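Local atomic coordinates of protein HTP-2 (Caenorhabditis elegans, PDB entry 4TZM), a protein that belongs to the HORMA-domain family of the meiotic chromosome axis and binds the first closure motif of its partner HTP-3. Residues Asp150-Glu155 with Ala241-Cys246; Val48-Val53 with Ala195-Lys200. One frame throughout, in Å; residues are numbered along the deposited sequence.

In the fold
Both contacts pack against strands of the antiparallel sheet of the HORMA domain, and their centres lie about 16 Å apart. Contact 2 is the buried one, about 8 Å from the centre of the chain. Contact 1 is partly buried, about 12 Å from that centre. They meet through Met244, which leaves strand 240-248 on the side of helix 35-56: Met244 CE is 3.7 Å from Val49 CG1, and it also packs on Val53 and Phe50. His243, its neighbour along the strand, serves contact 1. Strand 193-201 of contact 2 pairs with the bound closure-motif peptide, so this contact lies beside the ligand.

Contact 1 of 2, residues Asp150-Glu155 with Ala241-Cys246; sequences DPHFAE and AAHMQC
His152 holds its CG between the backbone N and the carbonyl carbon, chi1 71°, while His243 turns its CG anti to its own backbone N. These first torsions bring the two imidazoles together, and the ring rotations leave their planes 2° apart. The rings are offset along their planes, centroids 4.8 Å apart, so little of one lies over the other. What lies over the His243 ring is instead the methylene of His152. His152 CB sits 3.6 Å from the centroid of that ring, only 15° off its normal, which makes a CH-pi contact. Displaced toward the rim, His152 CB comes within 3.5 Å of His243 ND1. In return, His152 CD2 rests 3.7 Å from His243 CB. The contact joins the segment at the start of helix 153-158 to strand 240-248 of the HORMA-domain sheet. That strand has neighbours on both flanks: His243 bonds through its backbone to Lys128 of strand 123-133, and Met244 to Ile232 and Gly233 of strand 228-235. His152 also touches Lys128, and His243 touches Leu156 of the short helix. No hydrogen bond crosses between the two segments. ND1 of His152 is buried here without a polar partner in the model. The NE2 of Gln245 lies in the plane of the His243 ring, at its edge.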
loop_
_atom_site.group_PDB
_atom_site.type_symbol
_atom_site.label_atom_id
_atom_site.label_comp_id
_atom_site.label_asym_id
_atom_site.label_seq_id
_atom_site.Cartn_x
_atom_site.Cartn_y
_atom_site.Cartn_z
ATOM N N ASP A 150 0.708 8.675 -16.262
ATOM C CA ASP A 150 0.249 9.033 -14.921
ATOM C C ASP A 150 1.040 10.217 -14.358
ATOM O O ASP A 150 2.260 10.278 -14.510
ATOM C CB ASP A 150 0.368 7.829 -13.985
ATOM C CG ASP A 150 -0.406 6.625 -14.482
ATOM O OD1 ASP A 150 -1.510 6.815 -15.034
ATOM O OD2 ASP A 150 0.093 5.491 -14.320
ATOM N N PRO A 151 0.346 11.152 -13.689
ATOM C CA PRO A 151 0.929 12.421 -13.229
ATOM C C PRO A 151 2.076 12.257 -12.228
ATOM O O PRO A 151 2.978 13.097 -12.185
ATOM C CB PRO A 151 -0.258 13.130 -12.567
ATOM C CG PRO A 151 -1.183 12.035 -12.173
ATOM C CD PRO A 151 -1.055 11.006 -13.254
ATOM N N HIS A 152 2.038 11.189 -11.440
ATOM C CA HIS A 152 3.018 10.975 -10.379
ATOM C C HIS A 152 4.359 10.473 -10.903
ATOM O O HIS A 152 5.400 10.737 -10.304
ATOM C CB HIS A 152 2.473 9.975 -9.356
ATOM C CG HIS A 152 2.396 8.571 -9.873
ATOM N ND1 HIS A 152 1.363 8.123 -10.663
ATOM C CD2 HIS A 152 3.236 7.517 -9.716
ATOM C CE1 HIS A 152 1.563 6.851 -10.971
ATOM N NE2 HIS A 152 2.692 6.462 -10.408
ATOM N N PHE A 153 4.321 9.748 -12.019
ATOM C CA PHE A 153 5.474 8.987 -12.498
ATOM C C PHE A 153 6.720 9.846 -12.700
ATOM O O PHE A 153 7.773 9.542 -12.144
ATOM C CB PHE A 153 5.127 8.259 -13.803
ATOM C CG PHE A 153 6.207 7.325 -14.286
ATOM C CD1 PHE A 153 7.194 7.769 -15.157
ATOM C CD2 PHE A 153 6.233 5.999 -13.875
ATOM C CE1 PHE A 153 8.190 6.911 -15.604
ATOM C CE2 PHE A 153 7.224 5.135 -14.318
ATOM C CZ PHE A 153 8.203 5.591 -15.183
ATOM N N ALA A 154 6.592 10.913 -13.485
ATOM C CA ALA A 154 7.727 11.771 -13.824
ATOM C C ALA A 154 8.516 12.210 -12.592
ATOM O O ALA A 154 9.744 12.154 -12.582
ATOM C CB ALA A 154 7.251 12.990 -14.604
ATOM N N GLU A 155 7.812 12.630 -11.547
ATOM C CA GLU A 155 8.475 13.062 -10.324
ATOM C C GLU A 155 9.048 11.877 -9.543
ATOM O O GLU A 155 10.240 11.848 -9.236
ATOM C CB GLU A 155 7.508 13.851 -9.441
ATOM C CG GLU A 155 8.131 14.369 -8.156
ATOM C CD GLU A 155 7.160 15.182 -7.324
ATOM O OE1 GLU A 155 5.967 15.244 -7.694
ATOM O OE2 GLU A 155 7.588 15.761 -6.303
ATOM N N ALA A 241 9.479 2.018 -5.767
ATOM C CA ALA A 241 8.775 3.218 -5.340
ATOM C C ALA A 241 7.275 2.969 -5.385
ATOM O O ALA A 241 6.791 2.214 -6.228
ATOM C CB ALA A 241 9.155 4.415 -6.209
ATOM N N ALA A 242 6.548 3.599 -4.468
ATOM C CA ALA A 242 5.099 3.479 -4.430
ATOM C C ALA A 242 4.444 4.853 -4.273
ATOM O O ALA A 242 4.987 5.735 -3.603
ATOM C CB ALA A 242 4.674 2.557 -3.302
ATOM N N HIS A 243 3.287 5.036 -4.904
ATOM C CA HIS A 243 2.528 6.274 -4.765
ATOM C C HIS A 243 1.111 5.978 -4.274
ATOM O O HIS A 243 0.357 5.255 -4.930
ATOM C CB HIS A 243 2.479 7.029 -6.090
ATOM C CG HIS A 243 1.845 8.380 -5.987
ATOM N ND1 HIS A 243 0.664 8.695 -6.622
ATOM C CD2 HIS A 243 2.224 9.495 -5.318
ATOM C CE1 HIS A 243 0.346 9.952 -6.355
ATOM N NE2 HIS A 243 1.274 10.456 -5.564
ATOM N N MET A 244 0.766 6.538 -3.117
ATOM C CA MET A 244 -0.535 6.318 -2.487
ATOM C C MET A 244 -1.478 7.495 -2.761
ATOM O O MET A 244 -1.117 8.659 -2.560
ATOM C CB MET A 244 -0.358 6.097 -0.978
ATOM C CG MET A 244 -1.605 5.609 -0.242
ATOM S SD MET A 244 -2.103 3.925 -0.668
ATOM C CE MET A 244 -3.588 3.738 0.319
ATOM N N GLN A 245 -2.680 7.184 -3.231
ATOM C CA GLN A 245 -3.647 8.205 -3.620
ATOM C C GLN A 245 -5.042 7.846 -3.130
ATOM O O GLN A 245 -5.340 6.679 -2.887
ATOM C CB GLN A 245 -3.659 8.376 -5.140
ATOM C CG GLN A 245 -3.090 9.690 -5.636
ATOM C CD GLN A 245 -2.828 9.688 -7.132
ATOM O OE1 GLN A 245 -2.844 8.638 -7.774
ATOM N NE2 GLN A 245 -2.580 10.867 -7.693
ATOM N N CYS A 246 -5.896 8.852 -2.982
ATOM C CA CYS A 246 -7.278 8.614 -2.590
ATOM C C CYS A 246 -8.230 9.443 -3.435
ATOM O O CYS A 246 -8.142 10.670 -3.464
ATOM C CB CYS A 246 -7.491 8.924 -1.105
ATOM S SG CYS A 246 -9.206 8.759 -0.530
#

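Contact 2 of 2, residues Val48-Val53 with Ala195-Lys200; sequences VVFSAV and ANFRLK
In the HORMA domain, helix 35-56 packs on the antiparallel sheet, and this contact ties that helix to strand 193-201, the strand that receives the closure motif. It is an edge-to-face pair of phenylalanines. Phe197 directs its ring edge at one face of Phe50, with the planes at 83° and the centroids 5.6 Å apart, so the stack is T-shaped. A single atom of the strand residue does the touching. Phe197 CE1 stands over the Phe50 ring, 3.9 Å from Phe50 CD1 and 4.1 Å from Phe50 CG. It therefore meets the face near the rim where the ring joins its side chain. Phe50 CD1, in turn, lies close to the plane of the Phe197 ring. In both residues CG is anti to the carbonyl carbon, beside the backbone N (chi1 -80° for Phe50 and -82° for Phe197). The two side chains run past each other in opposite senses. Phe50 CA and Phe197 CA are 10.0 Å apart, and the two rings span the space between them.

On the strand, Arg198 NE gives a hydrogen bond of 3.0 Å to Asn196 OD1. The N-H meets a lone pair of Asn196 OD1 in the carbonyl plane, but the bond is bent and OD1 lies out of the guanidinium plane. Arg198 NH2 bonds to Asp118 O and NH1 to Phe220 O, which helps fix the group. The strand pairs antiparallel with the bound peptide, carrying the sheet on into it, and Phe197 O accepts a hydrogen bond from a polar side chain of that peptide. Around the pair, Leu110 of the adjoining strand 105-113 touches Phe50 and Val53, Met127 of strand 123-133 packs on Phe50, and helix 164-185 packs on Val49, Ala52 and Val53.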
loop_
_atom_site.group_PDB
_atom_site.type_symbol
_atom_site.label_atom_id
_atom_site.label_comp_id
_atom_site.label_asym_id
_atom_site.label_seq_id
_atom_site.Cartn_x
_atom_site.Cartn_y
_atom_site.Cartn_z
ATOM N N VAL A 48 0.338 -2.879 6.030
ATOM C CA VAL A 48 0.114 -1.900 7.084
ATOM C C VAL A 48 -0.824 -0.789 6.633
ATOM O O VAL A 48 -1.775 -0.455 7.335
ATOM C CB VAL A 48 1.437 -1.288 7.569
ATOM C CG1 VAL A 48 1.172 -0.110 8.500
ATOM C CG2 VAL A 48 2.276 -2.346 8.271
ATOM N N VAL A 49 -0.571 -0.226 5.457
ATOM C CA VAL A 49 -1.367 0.901 4.990
ATOM C C VAL A 49 -2.806 0.486 4.695
ATOM O O VAL A 49 -3.740 1.152 5.128
ATOM C CB VAL A 49 -0.734 1.559 3.743
ATOM C CG1 VAL A 49 -1.598 2.709 3.257
ATOM C CG2 VAL A 49 0.657 2.062 4.076
ATOM N N PHE A 50 -2.992 -0.625 3.992
ATOM C CA PHE A 50 -4.349 -1.069 3.671
ATOM C C PHE A 50 -5.114 -1.559 4.892
ATOM O O PHE A 50 -6.342 -1.488 4.920
ATOM C CB PHE A 50 -4.321 -2.146 2.586
ATOM C CG PHE A 50 -4.159 -1.581 1.214
ATOM C CD1 PHE A 50 -5.135 -0.756 0.682
ATOM C CD2 PHE A 50 -3.026 -1.841 0.467
ATOM C CE1 PHE A 50 -4.994 -0.212 -0.580
ATOM C CE2 PHE A 50 -2.878 -1.302 -0.799
ATOM C CZ PHE A 50 -3.865 -0.485 -1.322
ATOM N N SER A 51 -4.398 -2.037 5.904
ATOM C CA SER A 51 -5.028 -2.351 7.183
ATOM C C SER A 51 -5.558 -1.085 7.831
ATOM O O SER A 51 -6.689 -1.048 8.319
ATOM C CB SER A 51 -4.048 -3.040 8.130
ATOM O OG SER A 51 -3.796 -4.367 7.718
ATOM N N ALA A 52 -4.722 -0.051 7.840
ATOM C CA ALA A 52 -5.099 1.243 8.385
ATOM C C ALA A 52 -6.322 1.800 7.663
ATOM O O ALA A 52 -7.245 2.298 8.300
ATOM C CB ALA A 52 -3.932 2.219 8.292
ATOM N N VAL A 53 -6.340 1.698 6.338
ATOM C CA VAL A 53 -7.468 2.209 5.564
ATOM C C VAL A 53 -8.757 1.462 5.892
ATOM O O VAL A 53 -9.791 2.084 6.142
ATOM C CB VAL A 53 -7.218 2.116 4.051
ATOM C CG1 VAL A 53 -8.453 2.578 3.291
ATOM C CG2 VAL A 53 -6.009 2.946 3.660
ATOM N N ALA A 195 -16.897 -3.361 -0.727
ATOM C CA ALA A 195 -15.465 -3.082 -0.750
ATOM C C ALA A 195 -14.719 -4.187 -1.493
ATOM O O ALA A 195 -14.987 -5.369 -1.289
ATOM C CB ALA A 195 -14.924 -2.924 0.662
ATOM N N ASN A 196 -13.774 -3.788 -2.340
ATOM C CA ASN A 196 -13.092 -4.707 -3.242
ATOM C C ASN A 196 -11.596 -4.405 -3.358
ATOM O O ASN A 196 -11.177 -3.253 -3.244
ATOM C CB ASN A 196 -13.743 -4.640 -4.624
ATOM C CG ASN A 196 -13.742 -5.970 -5.338
ATOM O OD1 ASN A 196 -13.766 -6.026 -6.566
ATOM N ND2 ASN A 196 -13.717 -7.052 -4.572
ATOM N N PHE A 197 -10.797 -5.447 -3.567
ATOM C CA PHE A 197 -9.389 -5.286 -3.911
ATOM C C PHE A 197 -9.186 -5.615 -5.383
ATOM O O PHE A 197 -9.483 -6.723 -5.825
ATOM C CB PHE A 197 -8.503 -6.180 -3.044
ATOM C CG PHE A 197 -8.198 -5.603 -1.694
ATOM C CD1 PHE A 197 -7.319 -4.541 -1.564
ATOM C CD2 PHE A 197 -8.785 -6.125 -0.552
ATOM C CE1 PHE A 197 -7.032 -4.006 -0.323
ATOM C CE2 PHE A 197 -8.502 -5.593 0.693
ATOM C CZ PHE A 197 -7.625 -4.533 0.807
ATOM N N ARG A 198 -8.692 -4.644 -6.142
ATOM C CA ARG A 198 -8.497 -4.818 -7.577
ATOM C C ARG A 198 -7.096 -4.373 -7.970
ATOM O O ARG A 198 -6.603 -3.357 -7.482
ATOM C CB ARG A 198 -9.550 -4.032 -8.363
ATOM C CG ARG A 198 -10.979 -4.272 -7.894
ATOM C CD ARG A 198 -11.983 -3.441 -8.676
ATOM N NE ARG A 198 -13.310 -3.492 -8.069
ATOM C CZ ARG A 198 -14.395 -2.932 -8.592
ATOM N NH1 ARG A 198 -14.319 -2.277 -9.743
ATOM N NH2 ARG A 198 -15.560 -3.029 -7.966
ATOM N N LEU A 199 -6.450 -5.130 -8.849
ATOM C CA LEU A 199 -5.071 -4.826 -9.197
ATOM C C LEU A 199 -4.821 -4.818 -10.701
ATOM O O LEU A 199 -5.636 -5.296 -11.489
ATOM C CB LEU A 199 -4.120 -5.809 -8.493
ATOM C CG LEU A 199 -4.242 -7.320 -8.692
ATOM C CD1 LEU A 199 -3.577 -7.772 -9.979
ATOM C CD2 LEU A 199 -3.630 -8.049 -7.509
ATOM N N LYS A 200 -3.681 -4.256 -11.084
ATOM C CA LYS A 200 -3.291 -4.181 -12.479
ATOM C C LYS A 200 -1.894 -4.759 -12.645
ATOM O O LYS A 200 -0.961 -4.350 -11.957
ATOM C CB LYS A 200 -3.338 -2.735 -12.974
ATOM C CG LYS A 200 -2.894 -2.534 -14.411
ATOM C CD LYS A 200 -2.930 -1.059 -14.783
ATOM C CE LYS A 200 -2.471 -0.827 -16.214
ATOM N NZ LYS A 200 -2.414 0.627 -16.533
#